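Long-range contacts in probable oxidoreductase protein (Rhizobium etli, PDB 4FB5), which probably acts as a nucleotide-dependent oxidoreductase of the GFO/IDH/MocA family, its precise substrate and reaction not being established: residues T102-M110 / V121-P129; Q156-R164 / A322-D330. All blocks are in the same frame, centred on the assembly; numbering follows the deposited sequence.

Contact 1 of 2, residues T102-M110 / V121-P129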
ATOM      1  N   THR A 102      33.214  -6.606 -15.798  1.00 55.99           N
ATOM      2  CA  THR A 102      33.046  -7.238 -17.097  1.00 56.41           C
ATOM      3  C   THR A 102      32.064  -8.382 -16.967  1.00 56.66           C
ATOM      4  O   THR A 102      31.485  -8.581 -15.901  1.00 56.88           O
ATOM      5  CB  THR A 102      34.388  -7.789 -17.606  1.00 56.88           C
ATOM      6  OG1 THR A 102      34.972  -8.655 -16.615  1.00 57.17           O
ATOM      7  CG2 THR A 102      35.357  -6.640 -17.921  1.00 57.18           C
ATOM      8  N   PRO A 103      31.852  -9.136 -18.052  1.00 57.04           N
ATOM      9  CA  PRO A 103      30.927 -10.259 -17.940  1.00 57.46           C
ATOM     10  C   PRO A 103      31.437 -11.403 -17.063  1.00 57.95           C
ATOM     11  O   PRO A 103      32.639 -11.554 -16.877  1.00 57.70           O
ATOM     12  CB  PRO A 103      30.780 -10.713 -19.385  1.00 57.39           C
ATOM     13  CG  PRO A 103      30.983  -9.472 -20.152  1.00 56.97           C
ATOM     14  CD  PRO A 103      32.090  -8.776 -19.458  1.00 56.98           C
ATOM     15  N   ASN A 104      30.506 -12.186 -16.529  1.00 58.75           N
ATOM     16  CA  ASN A 104      30.804 -13.324 -15.660  1.00 59.75           C
ATOM     17  C   ASN A 104      32.072 -14.123 -16.030  1.00 60.56           C
ATOM     18  O   ASN A 104      32.974 -14.249 -15.209  1.00 60.63           O
ATOM     19  CB  ASN A 104      29.565 -14.247 -15.535  1.00 59.50           C
ATOM     20  CG  ASN A 104      28.362 -13.556 -14.877  1.00 59.53           C
ATOM     21  OD1 ASN A 104      28.350 -12.333 -14.689  1.00 60.78           O
ATOM     22  ND2 ASN A 104      27.349 -14.339 -14.518  1.00 57.33           N
ATOM     23  N   GLN A 105      32.151 -14.628 -17.261  1.00 62.15           N
ATOM     24  CA  GLN A 105      33.261 -15.531 -17.699  1.00 64.27           C
ATOM     25  C   GLN A 105      34.650 -15.004 -17.413  1.00 63.89           C
ATOM     26  O   GLN A 105      35.577 -15.774 -17.191  1.00 63.74           O
ATOM     27  CB  GLN A 105      33.210 -15.842 -19.204  1.00 64.85           C
ATOM     28  CG  GLN A 105      31.812 -15.996 -19.771  1.00 70.31           C
ATOM     29  CD  GLN A 105      31.218 -14.650 -20.176  1.00 76.35           C
ATOM     30  OE1 GLN A 105      31.906 -13.834 -20.822  1.00 75.60           O
ATOM     31  NE2 GLN A 105      29.925 -14.409 -19.801  1.00 77.94           N
ATOM     32  N   PHE A 106      34.768 -13.681 -17.434  1.00 64.22           N
ATOM     33  CA  PHE A 106      36.038 -12.996 -17.367  1.00 64.36           C
ATOM     34  C   PHE A 106      36.506 -12.754 -15.954  1.00 64.50           C
ATOM     35  O   PHE A 106      37.714 -12.614 -15.741  1.00 64.60           O
ATOM     36  CB  PHE A 106      35.945 -11.669 -18.109  1.00 64.44           C
ATOM     37  CG  PHE A 106      35.673 -11.820 -19.580  1.00 65.89           C
ATOM     38  CD1 PHE A 106      36.710 -12.160 -20.469  1.00 67.23           C
ATOM     39  CD2 PHE A 106      34.390 -11.630 -20.087  1.00 66.59           C
ATOM     40  CE1 PHE A 106      36.469 -12.312 -21.847  1.00 67.45           C
ATOM     41  CE2 PHE A 106      34.128 -11.770 -21.472  1.00 68.39           C
ATOM     42  CZ  PHE A 106      35.171 -12.114 -22.355  1.00 68.44           C
ATOM     43  N   HIS A 107      35.574 -12.716 -14.991  1.00 64.48           N
ATOM     44  CA  HIS A 107      35.932 -12.379 -13.597  1.00 64.70           C
ATOM     45  C   HIS A 107      37.174 -13.121 -13.094  1.00 64.50           C
ATOM     46  O   HIS A 107      38.169 -12.487 -12.749  1.00 64.30           O
ATOM     47  CB  HIS A 107      34.770 -12.592 -12.622  1.00 64.87           C
ATOM     48  CG  HIS A 107      33.606 -11.693 -12.864  1.00 65.38           C
ATOM     49  ND1 HIS A 107      32.306 -12.100 -12.671  1.00 65.88           N
ATOM     50  CD2 HIS A 107      33.541 -10.416 -13.307  1.00 65.65           C
ATOM     51  CE1 HIS A 107      31.488 -11.109 -12.971  1.00 66.18           C
ATOM     52  NE2 HIS A 107      32.212 -10.075 -13.362  1.00 66.26           N
ATOM     53  N   ALA A 108      37.118 -14.450 -13.069  1.00 64.73           N
ATOM     54  CA  ALA A 108      38.245 -15.252 -12.582  1.00 65.62           C
ATOM     55  C   ALA A 108      39.589 -14.757 -13.102  1.00 66.53           C
ATOM     56  O   ALA A 108      40.471 -14.391 -12.312  1.00 66.44           O
ATOM     57  CB  ALA A 108      38.060 -16.716 -12.930  1.00 65.42           C
ATOM     58  N   GLU A 109      39.707 -14.715 -14.433  1.00 67.48           N
ATOM     59  CA  GLU A 109      40.945 -14.390 -15.139  1.00 68.31           C
ATOM     60  C   GLU A 109      41.498 -13.051 -14.683  1.00 67.85           C
ATOM     61  O   GLU A 109      42.681 -12.892 -14.378  1.00 67.78           O
ATOM     62  CB  GLU A 109      40.626 -14.324 -16.625  1.00 68.97           C
ATOM     63  CG  GLU A 109      41.574 -15.083 -17.560  1.00 72.51           C
ATOM     64  CD  GLU A 109      41.202 -14.867 -19.045  1.00 77.41           C
ATOM     65  OE1 GLU A 109      40.029 -14.483 -19.310  1.00 77.07           O
ATOM     66  OE2 GLU A 109      42.077 -15.075 -19.933  1.00 78.55           O
HETATM   67  N   MSE A 110      40.606 -12.093 -14.595  1.00 67.91           N
HETATM   68  CA  MSE A 110      41.008 -10.742 -14.381  1.00 68.59           C
HETATM   69  C   MSE A 110      41.311 -10.490 -12.928  1.00 67.66           C
HETATM   70  O   MSE A 110      42.364  -9.956 -12.587  1.00 68.02           O
HETATM   71  CB  MSE A 110      39.926  -9.819 -14.900  1.00 69.57           C
HETATM   72  CG  MSE A 110      39.554 -10.107 -16.356  1.00 74.07           C
HETATM   73 SE   MSE A 110      38.458  -8.669 -17.094  1.00 87.78          SE
HETATM   74  CE  MSE A 110      38.319  -9.218 -18.970  1.00 83.70           C
ATOM     75  N   VAL A 121      40.718  -5.744  -5.315  1.00 54.55           N
ATOM     76  CA  VAL A 121      39.693  -6.086  -6.281  1.00 52.90           C
ATOM     77  C   VAL A 121      38.260  -5.858  -5.795  1.00 51.80           C
ATOM     78  O   VAL A 121      37.848  -6.321  -4.713  1.00 51.64           O
ATOM     79  CB  VAL A 121      39.866  -7.517  -6.744  1.00 52.87           C
ATOM     80  CG1 VAL A 121      38.626  -7.985  -7.450  1.00 53.06           C
ATOM     81  CG2 VAL A 121      41.031  -7.592  -7.678  1.00 52.98           C
ATOM     82  N   TRP A 122      37.520  -5.113  -6.610  1.00 50.40           N
ATOM     83  CA  TRP A 122      36.081  -4.887  -6.452  1.00 48.31           C
ATOM     84  C   TRP A 122      35.442  -5.482  -7.661  1.00 47.47           C
ATOM     85  O   TRP A 122      35.502  -4.944  -8.757  1.00 45.91           O
ATOM     86  CB  TRP A 122      35.782  -3.396  -6.398  1.00 48.33           C
ATOM     87  CG  TRP A 122      34.407  -3.049  -6.010  1.00 46.01           C
ATOM     88  CD1 TRP A 122      33.447  -3.898  -5.559  1.00 44.57           C
ATOM     89  CD2 TRP A 122      33.827  -1.743  -6.005  1.00 44.00           C
ATOM     90  NE1 TRP A 122      32.296  -3.205  -5.295  1.00 43.63           N
ATOM     91  CE2 TRP A 122      32.505  -1.878  -5.554  1.00 42.15           C
ATOM     92  CE3 TRP A 122      34.287  -0.476  -6.361  1.00 44.49           C
ATOM     93  CZ2 TRP A 122      31.643  -0.794  -5.433  1.00 39.34           C
ATOM     94  CZ3 TRP A 122      33.404   0.616  -6.250  1.00 41.94           C
ATOM     95  CH2 TRP A 122      32.107   0.436  -5.793  1.00 39.40           C
ATOM     96  N   CYS A 123      34.845  -6.631  -7.441  1.00 47.96           N
ATOM     97  CA  CYS A 123      34.398  -7.474  -8.513  1.00 48.65           C
ATOM     98  C   CYS A 123      32.898  -7.624  -8.434  1.00 48.41           C
ATOM     99  O   CYS A 123      32.350  -7.787  -7.343  1.00 49.21           O
ATOM    100  CB  CYS A 123      35.067  -8.828  -8.390  1.00 47.82           C
ATOM    101  SG  CYS A 123      34.772  -9.965  -9.766  1.00 52.81           S
ATOM    102  N   GLU A 124      32.242  -7.569  -9.584  1.00 47.59           N
ATOM    103  CA  GLU A 124      30.822  -7.820  -9.657  1.00 47.59           C
ATOM    104  C   GLU A 124      30.574  -9.271  -9.403  1.00 48.05           C
ATOM    105  O   GLU A 124      31.435 -10.110  -9.663  1.00 47.93           O
ATOM    106  CB  GLU A 124      30.231  -7.396 -11.008  1.00 47.35           C
ATOM    107  CG  GLU A 124      29.939  -5.914 -11.058  1.00 46.59           C
ATOM    108  CD  GLU A 124      29.188  -5.435  -9.813  1.00 50.59           C
ATOM    109  OE1 GLU A 124      29.616  -4.426  -9.206  1.00 49.10           O
ATOM    110  OE2 GLU A 124      28.165  -6.084  -9.436  1.00 53.97           O
ATOM    111  N   LYS A 125      29.400  -9.555  -8.862  1.00 48.88           N
ATOM    112  CA  LYS A 125      28.976 -10.911  -8.669  1.00 50.39           C
ATOM    113  C   LYS A 125      28.778 -11.504 -10.073  1.00 51.64           C
ATOM    114  O   LYS A 125      28.546 -10.758 -11.015  1.00 51.61           O
ATOM    115  CB  LYS A 125      27.713 -10.905  -7.817  1.00 50.23           C
ATOM    116  CG  LYS A 125      26.433 -11.338  -8.501  1.00 52.38           C
ATOM    117  CD  LYS A 125      25.696 -10.270  -9.290  1.00 54.16           C
ATOM    118  CE  LYS A 125      24.436 -10.903  -9.834  1.00 53.65           C
ATOM    119  NZ  LYS A 125      24.244 -10.591 -11.249  1.00 55.61           N
ATOM    120  N   PRO A 126      28.961 -12.827 -10.242  1.00 53.42           N
ATOM    121  CA  PRO A 126      29.409 -13.774  -9.255  1.00 54.61           C
ATOM    122  C   PRO A 126      30.937 -13.848  -9.335  1.00 55.35           C
ATOM    123  O   PRO A 126      31.577 -12.974  -9.958  1.00 55.27           O
ATOM    124  CB  PRO A 126      28.778 -15.094  -9.747  1.00 54.53           C
ATOM    125  CG  PRO A 126      27.891 -14.732 -10.925  1.00 54.17           C
ATOM    126  CD  PRO A 126      28.645 -13.560 -11.472  1.00 53.85           C
HETATM  127  N   MSE A 127      31.517 -14.852  -8.685  1.00 55.32           N
HETATM  128  CA  MSE A 127      32.942 -15.043  -8.783  1.00 55.48           C
HETATM  129  C   MSE A 127      33.247 -15.783 -10.053  1.00 54.89           C
HETATM  130  O   MSE A 127      33.972 -15.262 -10.889  1.00 54.89           O
HETATM  131  CB  MSE A 127      33.476 -15.784  -7.579  1.00 55.98           C
HETATM  132  CG  MSE A 127      33.425 -14.930  -6.374  1.00 59.32           C
HETATM  133 SE   MSE A 127      33.791 -15.920  -4.777  1.00 66.20          SE
HETATM  134  CE  MSE A 127      35.684 -15.538  -4.768  1.00 66.32           C
ATOM    135  N   ALA A 128      32.683 -16.982 -10.204  1.00 54.04           N
ATOM    136  CA  ALA A 128      32.856 -17.775 -11.433  1.00 53.52           C
ATOM    137  C   ALA A 128      31.694 -18.756 -11.539  1.00 53.30           C
ATOM    138  O   ALA A 128      31.039 -19.031 -10.542  1.00 53.06           O
ATOM    139  CB  ALA A 128      34.183 -18.513 -11.416  1.00 53.36           C
ATOM    140  N   PRO A 129      31.403 -19.255 -12.751  1.00 53.14           N
ATOM    141  CA  PRO A 129      30.238 -20.156 -12.873  1.00 53.11           C
ATOM    142  C   PRO A 129      30.510 -21.586 -12.424  1.00 53.17           C
ATOM    143  O   PRO A 129      29.576 -22.390 -12.316  1.00 54.09           O
ATOM    144  CB  PRO A 129      29.905 -20.118 -14.376  1.00 52.95           C
ATOM    145  CG  PRO A 129      31.112 -19.526 -15.034  1.00 52.71           C
ATOM    146  CD  PRO A 129      31.821 -18.682 -14.044  1.00 52.76           C
TER
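H107, on helix 107-116, sets its imidazole against the chain running through C123, E124 and P126. With chi1 at -65° its CG lies beside the backbone N and anti to the carbonyl carbon, which swings the ring across to the other segment. Both faces are occupied. On one lie C123 SG, 4.1 Å from the centroid of the H107 ring in a sulfur-aromatic contact, and E124 O, displaced toward the rim; on the opposite face P103 O sits over the ring centre. At the ring edge M127 O approaches H107 CB at 3.3 Å, while H107 ND1 stands 2.9 Å from P126 O. The far nitrogen, H107 NE2, gives a weak, bent hydrogen bond to T102 O (3.0 Å), tying the ring back to its own segment.

A second side chain widens the contact. The side chains of N104 and P126 cross at about a right angle, and P126 CD lies almost equally far from all the head atoms of the N104 amide, 3.4 Å from N104 ND2. The cis peptide bond before P126 turns the chain sharply here.

The side chain of E124 touches H107 through CB alone; bent at chi2 (-47°), it carries the carboxylate away to H40 and K346. K125 likewise turns off, to a salt bridge with D209.

The setting is a beta-alpha-beta unit of the Rossmann fold. E124, K125 and cis-P126 match the family's Glu-Lys-Pro motif, consistent with a place beside the nucleotide and substrate sites.

Contact 2 of 2, residues Q156-R164 / A322-D330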
ATOM      1  N   GLN A 156      24.051  -3.062   1.574  1.00 37.90           N
ATOM      2  CA  GLN A 156      24.492  -1.777   2.090  1.00 36.59           C
ATOM      3  C   GLN A 156      23.398  -0.766   2.341  1.00 35.96           C
ATOM      4  O   GLN A 156      23.673   0.314   2.877  1.00 36.26           O
ATOM      5  CB  GLN A 156      25.503  -1.122   1.139  1.00 37.03           C
ATOM      6  CG  GLN A 156      26.691  -1.916   0.756  1.00 36.84           C
ATOM      7  CD  GLN A 156      27.550  -2.316   1.912  1.00 40.00           C
ATOM      8  OE1 GLN A 156      28.240  -3.339   1.843  1.00 41.29           O
ATOM      9  NE2 GLN A 156      27.532  -1.520   2.990  1.00 43.07           N
ATOM     10  N   ASN A 157      22.173  -1.070   1.933  1.00 35.42           N
ATOM     11  CA  ASN A 157      21.028  -0.177   2.195  1.00 33.62           C
ATOM     12  C   ASN A 157      21.019   0.139   3.665  1.00 32.46           C
ATOM     13  O   ASN A 157      21.163  -0.762   4.466  1.00 32.64           O
ATOM     14  CB  ASN A 157      19.734  -0.893   1.821  1.00 33.64           C
ATOM     15  CG  ASN A 157      18.485   0.007   1.873  1.00 33.38           C
ATOM     16  OD1 ASN A 157      18.448   1.059   2.518  1.00 33.54           O
ATOM     17  ND2 ASN A 157      17.431  -0.451   1.210  1.00 35.32           N
ATOM     18  N   PRO A 158      20.881   1.415   4.022  1.00 31.82           N
ATOM     19  CA  PRO A 158      20.703   1.801   5.411  1.00 31.80           C
ATOM     20  C   PRO A 158      19.546   1.099   6.111  1.00 32.60           C
ATOM     21  O   PRO A 158      19.668   0.758   7.325  1.00 34.50           O
ATOM     22  CB  PRO A 158      20.392   3.295   5.326  1.00 30.99           C
ATOM     23  CG  PRO A 158      21.115   3.757   4.119  1.00 29.27           C
ATOM     24  CD  PRO A 158      21.021   2.603   3.144  1.00 31.80           C
ATOM     25  N   VAL A 159      18.445   0.886   5.394  1.00 31.46           N
ATOM     26  CA  VAL A 159      17.286   0.209   5.982  1.00 31.04           C
ATOM     27  C   VAL A 159      17.725  -1.178   6.412  1.00 32.29           C
ATOM     28  O   VAL A 159      17.351  -1.679   7.455  1.00 32.29           O
ATOM     29  CB  VAL A 159      16.102   0.147   4.959  1.00 30.94           C
ATOM     30  CG1 VAL A 159      15.097  -0.958   5.306  1.00 27.53           C
ATOM     31  CG2 VAL A 159      15.461   1.555   4.811  1.00 28.72           C
HETATM   32  N   MSE A 160      18.573  -1.775   5.596  1.00 33.03           N
HETATM   33  CA  MSE A 160      18.996  -3.095   5.820  1.00 34.51           C
HETATM   34  C   MSE A 160      19.961  -3.142   7.017  1.00 35.18           C
HETATM   35  O   MSE A 160      19.838  -4.039   7.838  1.00 34.71           O
HETATM   36  CB  MSE A 160      19.576  -3.647   4.514  1.00 35.81           C
HETATM   37  CG  MSE A 160      19.826  -5.129   4.499  1.00 40.21           C
HETATM   38 SE   MSE A 160      18.101  -6.100   4.691  1.00 61.63          SE
HETATM   39  CE  MSE A 160      17.424  -5.556   2.908  1.00 50.98           C
ATOM     40  N   ARG A 161      20.911  -2.193   7.135  1.00 36.12           N
ATOM     41  CA  ARG A 161      21.743  -2.151   8.358  1.00 36.97           C
ATOM     42  C   ARG A 161      20.872  -1.958   9.604  1.00 36.06           C
ATOM     43  O   ARG A 161      21.141  -2.554  10.650  1.00 36.26           O
ATOM     44  CB  ARG A 161      22.936  -1.159   8.355  1.00 37.33           C
ATOM     45  CG  ARG A 161      23.170  -0.306   7.119  1.00 43.01           C
ATOM     46  CD  ARG A 161      24.207  -0.929   6.163  1.00 50.39           C
ATOM     47  NE  ARG A 161      25.204   0.033   5.660  1.00 56.35           N
ATOM     48  CZ  ARG A 161      26.431   0.214   6.196  1.00 61.03           C
ATOM     49  NH1 ARG A 161      26.838  -0.472   7.269  1.00 60.75           N
ATOM     50  NH2 ARG A 161      27.269   1.101   5.671  1.00 63.08           N
ATOM     51  N   HIS A 162      19.811  -1.173   9.484  1.00 34.73           N
ATOM     52  CA  HIS A 162      18.921  -1.061  10.587  1.00 33.81           C
ATOM     53  C   HIS A 162      18.140  -2.316  10.846  1.00 33.70           C
ATOM     54  O   HIS A 162      17.797  -2.568  11.972  1.00 34.06           O
ATOM     55  CB  HIS A 162      17.988   0.092  10.431  1.00 34.16           C
ATOM     56  CG  HIS A 162      17.397   0.542  11.729  1.00 37.16           C
ATOM     57  ND1 HIS A 162      18.170   1.032  12.765  1.00 39.21           N
ATOM     58  CD2 HIS A 162      16.115   0.580  12.161  1.00 37.89           C
ATOM     59  CE1 HIS A 162      17.388   1.355  13.778  1.00 39.95           C
ATOM     60  NE2 HIS A 162      16.139   1.095  13.436  1.00 41.17           N
ATOM     61  N   ILE A 163      17.838  -3.113   9.823  1.00 33.63           N
ATOM     62  CA  ILE A 163      17.181  -4.392  10.082  1.00 32.73           C
ATOM     63  C   ILE A 163      18.080  -5.311  10.911  1.00 33.07           C
ATOM     64  O   ILE A 163      17.638  -5.886  11.923  1.00 32.13           O
ATOM     65  CB  ILE A 163      16.658  -5.070   8.812  1.00 31.83           C
ATOM     66  CG1 ILE A 163      15.422  -4.278   8.352  1.00 33.07           C
ATOM     67  CG2 ILE A 163      16.229  -6.492   9.111  1.00 30.20           C
ATOM     68  CD1 ILE A 163      14.926  -4.470   6.908  1.00 30.84           C
ATOM     69  N   ARG A 164      19.337  -5.408  10.504  1.00 33.97           N
ATOM     70  CA  ARG A 164      20.327  -6.226  11.209  1.00 35.72           C
ATOM     71  C   ARG A 164      20.423  -5.834  12.656  1.00 36.59           C
ATOM     72  O   ARG A 164      20.372  -6.701  13.512  1.00 36.27           O
ATOM     73  CB  ARG A 164      21.685  -6.045  10.609  1.00 36.37           C
ATOM     74  CG  ARG A 164      22.544  -7.212  10.788  1.00 38.30           C
ATOM     75  CD  ARG A 164      23.824  -6.950  10.089  1.00 42.15           C
ATOM     76  NE  ARG A 164      24.878  -6.608  11.025  1.00 46.15           N
ATOM     77  CZ  ARG A 164      25.824  -7.461  11.398  1.00 47.27           C
ATOM     78  NH1 ARG A 164      25.842  -8.702  10.928  1.00 48.77           N
ATOM     79  NH2 ARG A 164      26.745  -7.072  12.244  1.00 47.66           N
ATOM     80  N   ALA A 322      13.165   5.553   5.877  1.00 29.80           N
ATOM     81  CA  ALA A 322      14.605   5.789   5.969  1.00 31.73           C
ATOM     82  C   ALA A 322      14.913   7.202   6.466  1.00 33.60           C
ATOM     83  O   ALA A 322      14.364   8.203   5.929  1.00 33.74           O
ATOM     84  CB  ALA A 322      15.258   5.540   4.635  1.00 31.16           C
ATOM     85  N   ALA A 323      15.760   7.286   7.498  1.00 34.91           N
ATOM     86  CA  ALA A 323      16.016   8.585   8.190  1.00 36.72           C
ATOM     87  C   ALA A 323      17.466   8.791   8.579  1.00 37.95           C
ATOM     88  O   ALA A 323      18.230   7.854   8.586  1.00 39.24           O
ATOM     89  CB  ALA A 323      15.088   8.774   9.399  1.00 35.73           C
ATOM     90  N   PRO A 324      17.866  10.025   8.897  1.00 39.84           N
ATOM     91  CA  PRO A 324      19.263  10.288   9.281  1.00 40.61           C
ATOM     92  C   PRO A 324      19.797   9.381  10.389  1.00 41.24           C
ATOM     93  O   PRO A 324      20.978   9.040  10.357  1.00 42.61           O
ATOM     94  CB  PRO A 324      19.206  11.718   9.769  1.00 40.90           C
ATOM     95  CG  PRO A 324      18.142  12.342   8.877  1.00 41.13           C
ATOM     96  CD  PRO A 324      17.079  11.271   8.828  1.00 40.58           C
ATOM     97  N   ALA A 325      18.947   8.972  11.333  1.00 41.07           N
ATOM     98  CA  ALA A 325      19.319   7.984  12.343  1.00 41.22           C
ATOM     99  C   ALA A 325      19.751   6.594  11.809  1.00 42.02           C
ATOM    100  O   ALA A 325      20.508   5.867  12.486  1.00 42.56           O
ATOM    101  CB  ALA A 325      18.198   7.837  13.323  1.00 41.78           C
ATOM    102  N   HIS A 326      19.265   6.208  10.622  1.00 41.78           N
ATOM    103  CA  HIS A 326      19.632   4.925  10.014  1.00 41.43           C
ATOM    104  C   HIS A 326      20.886   5.152   9.191  1.00 42.73           C
ATOM    105  O   HIS A 326      20.867   5.415   7.969  1.00 41.77           O
ATOM    106  CB  HIS A 326      18.500   4.374   9.160  1.00 41.02           C
ATOM    107  CG  HIS A 326      17.169   4.392   9.842  1.00 38.39           C
ATOM    108  ND1 HIS A 326      16.102   5.114   9.363  1.00 36.44           N
ATOM    109  CD2 HIS A 326      16.744   3.821  10.992  1.00 36.71           C
ATOM    110  CE1 HIS A 326      15.076   4.976  10.180  1.00 33.45           C
ATOM    111  NE2 HIS A 326      15.435   4.201  11.179  1.00 31.77           N
ATOM    112  N   ARG A 327      21.997   5.091   9.897  1.00 44.05           N
ATOM    113  CA  ARG A 327      23.251   5.498   9.318  1.00 45.79           C
ATOM    114  C   ARG A 327      23.613   4.497   8.237  1.00 44.71           C
ATOM    115  O   ARG A 327      23.369   3.312   8.411  1.00 43.69           O
ATOM    116  CB  ARG A 327      24.324   5.657  10.405  1.00 47.06           C
ATOM    117  CG  ARG A 327      24.173   7.006  11.193  1.00 53.85           C
ATOM    118  CD  ARG A 327      24.629   6.916  12.672  1.00 64.24           C
ATOM    119  NE  ARG A 327      26.054   7.220  12.895  1.00 72.55           N
ATOM    120  CZ  ARG A 327      27.093   6.478  12.470  1.00 77.09           C
ATOM    121  NH1 ARG A 327      26.898   5.374  11.742  1.00 78.55           N
ATOM    122  NH2 ARG A 327      28.351   6.850  12.749  1.00 77.43           N
ATOM    123  N   PRO A 328      24.162   4.992   7.104  1.00 44.39           N
ATOM    124  CA  PRO A 328      24.605   6.357   6.894  1.00 43.59           C
ATOM    125  C   PRO A 328      23.682   7.135   5.993  1.00 43.19           C
ATOM    126  O   PRO A 328      24.152   7.863   5.122  1.00 44.07           O
ATOM    127  CB  PRO A 328      25.899   6.147   6.123  1.00 43.59           C
ATOM    128  CG  PRO A 328      25.579   4.978   5.232  1.00 44.51           C
ATOM    129  CD  PRO A 328      24.411   4.213   5.887  1.00 44.38           C
ATOM    130  N   TYR A 329      22.381   6.981   6.156  1.00 42.46           N
ATOM    131  CA  TYR A 329      21.479   7.778   5.374  1.00 41.36           C
ATOM    132  C   TYR A 329      21.893   9.213   5.619  1.00 42.12           C
ATOM    133  O   TYR A 329      21.811  10.047   4.731  1.00 43.06           O
ATOM    134  CB  TYR A 329      20.049   7.528   5.832  1.00 40.33           C
ATOM    135  CG  TYR A 329      18.965   8.378   5.208  1.00 38.65           C
ATOM    136  CD1 TYR A 329      18.839   9.742   5.498  1.00 38.50           C
ATOM    137  CD2 TYR A 329      18.031   7.809   4.360  1.00 40.32           C
ATOM    138  CE1 TYR A 329      17.824  10.521   4.930  1.00 38.03           C
ATOM    139  CE2 TYR A 329      16.989   8.574   3.799  1.00 39.29           C
ATOM    140  CZ  TYR A 329      16.888   9.914   4.088  1.00 39.54           C
ATOM    141  OH  TYR A 329      15.866  10.636   3.502  1.00 39.94           O
ATOM    142  N   ASP A 330      22.348   9.505   6.825  1.00 42.62           N
ATOM    143  CA  ASP A 330      22.663  10.889   7.199  1.00 44.23           C
ATOM    144  C   ASP A 330      23.727  11.496   6.285  1.00 44.17           C
ATOM    145  O   ASP A 330      23.691  12.674   5.947  1.00 44.01           O
ATOM    146  CB  ASP A 330      23.104  10.986   8.666  1.00 43.94           C
ATOM    147  CG  ASP A 330      24.396  10.262   8.925  1.00 45.13           C
ATOM    148  OD1 ASP A 330      24.603   9.150   8.424  1.00 44.28           O
ATOM    149  OD2 ASP A 330      25.226  10.811   9.652  1.00 52.25           O
TER
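H162 and H326 meet as an edge-to-face aromatic pair, centroids 4.4 Å apart and planes at 59°. Following H162 outward makes the pairing clear. Its CB already comes within 4.0 Å of H326 CD2; CG, placed anti to the backbone N (chi1 -159°), is nearer, at 3.4 Å from the same carbon. H326 CD2 then stands over the centre of the H162 ring, so all five ring atoms of H162 lie within 3.8 Å of it; the tip, H162 NE2, also hydrogen-bonds E314 OE2 of the second subunit.

H326 is steadied by A323 N, which donates to its ND1 (2.9 Å), while its NE2 bonds S313 O of the second subunit. Without the imidazole, as with an alanine in place of H162, the H326 edge would probably lose the face it points at, and E314 of the second subunit this partner.

Beside the rings, P158 CG packs on P328 CD at 3.8 Å, and V159 CG2 on A322 CB at 4.0 Å. The arrangement is a helix start, N-capped by N157, docked against the turn-containing loop that follows strand 316-321, at a subunit interface.

Overall arrangement
The two contacts lie in different parts of one chain. The centre of contact 1, in the Rossmann part, is about 12 Å from the centre of the chain, and that of contact 2 about 17 Å from it on the opposite side; the two contact centres are about 29 Å apart and their nearest atoms about 8 Å, without touching. Helix 344-358 reaches both, meeting W122 of segment 121-129, and N157 and R161 of segment 156-164. Contact 1 probably lies by the nucleotide site, since the side chain of E124 is near, though not touching, G32, G34 and G37 of a possible Rossmann-type motif. Contact 2 instead faces the second subunit, whereas no other chain of the assembly touches contact 1.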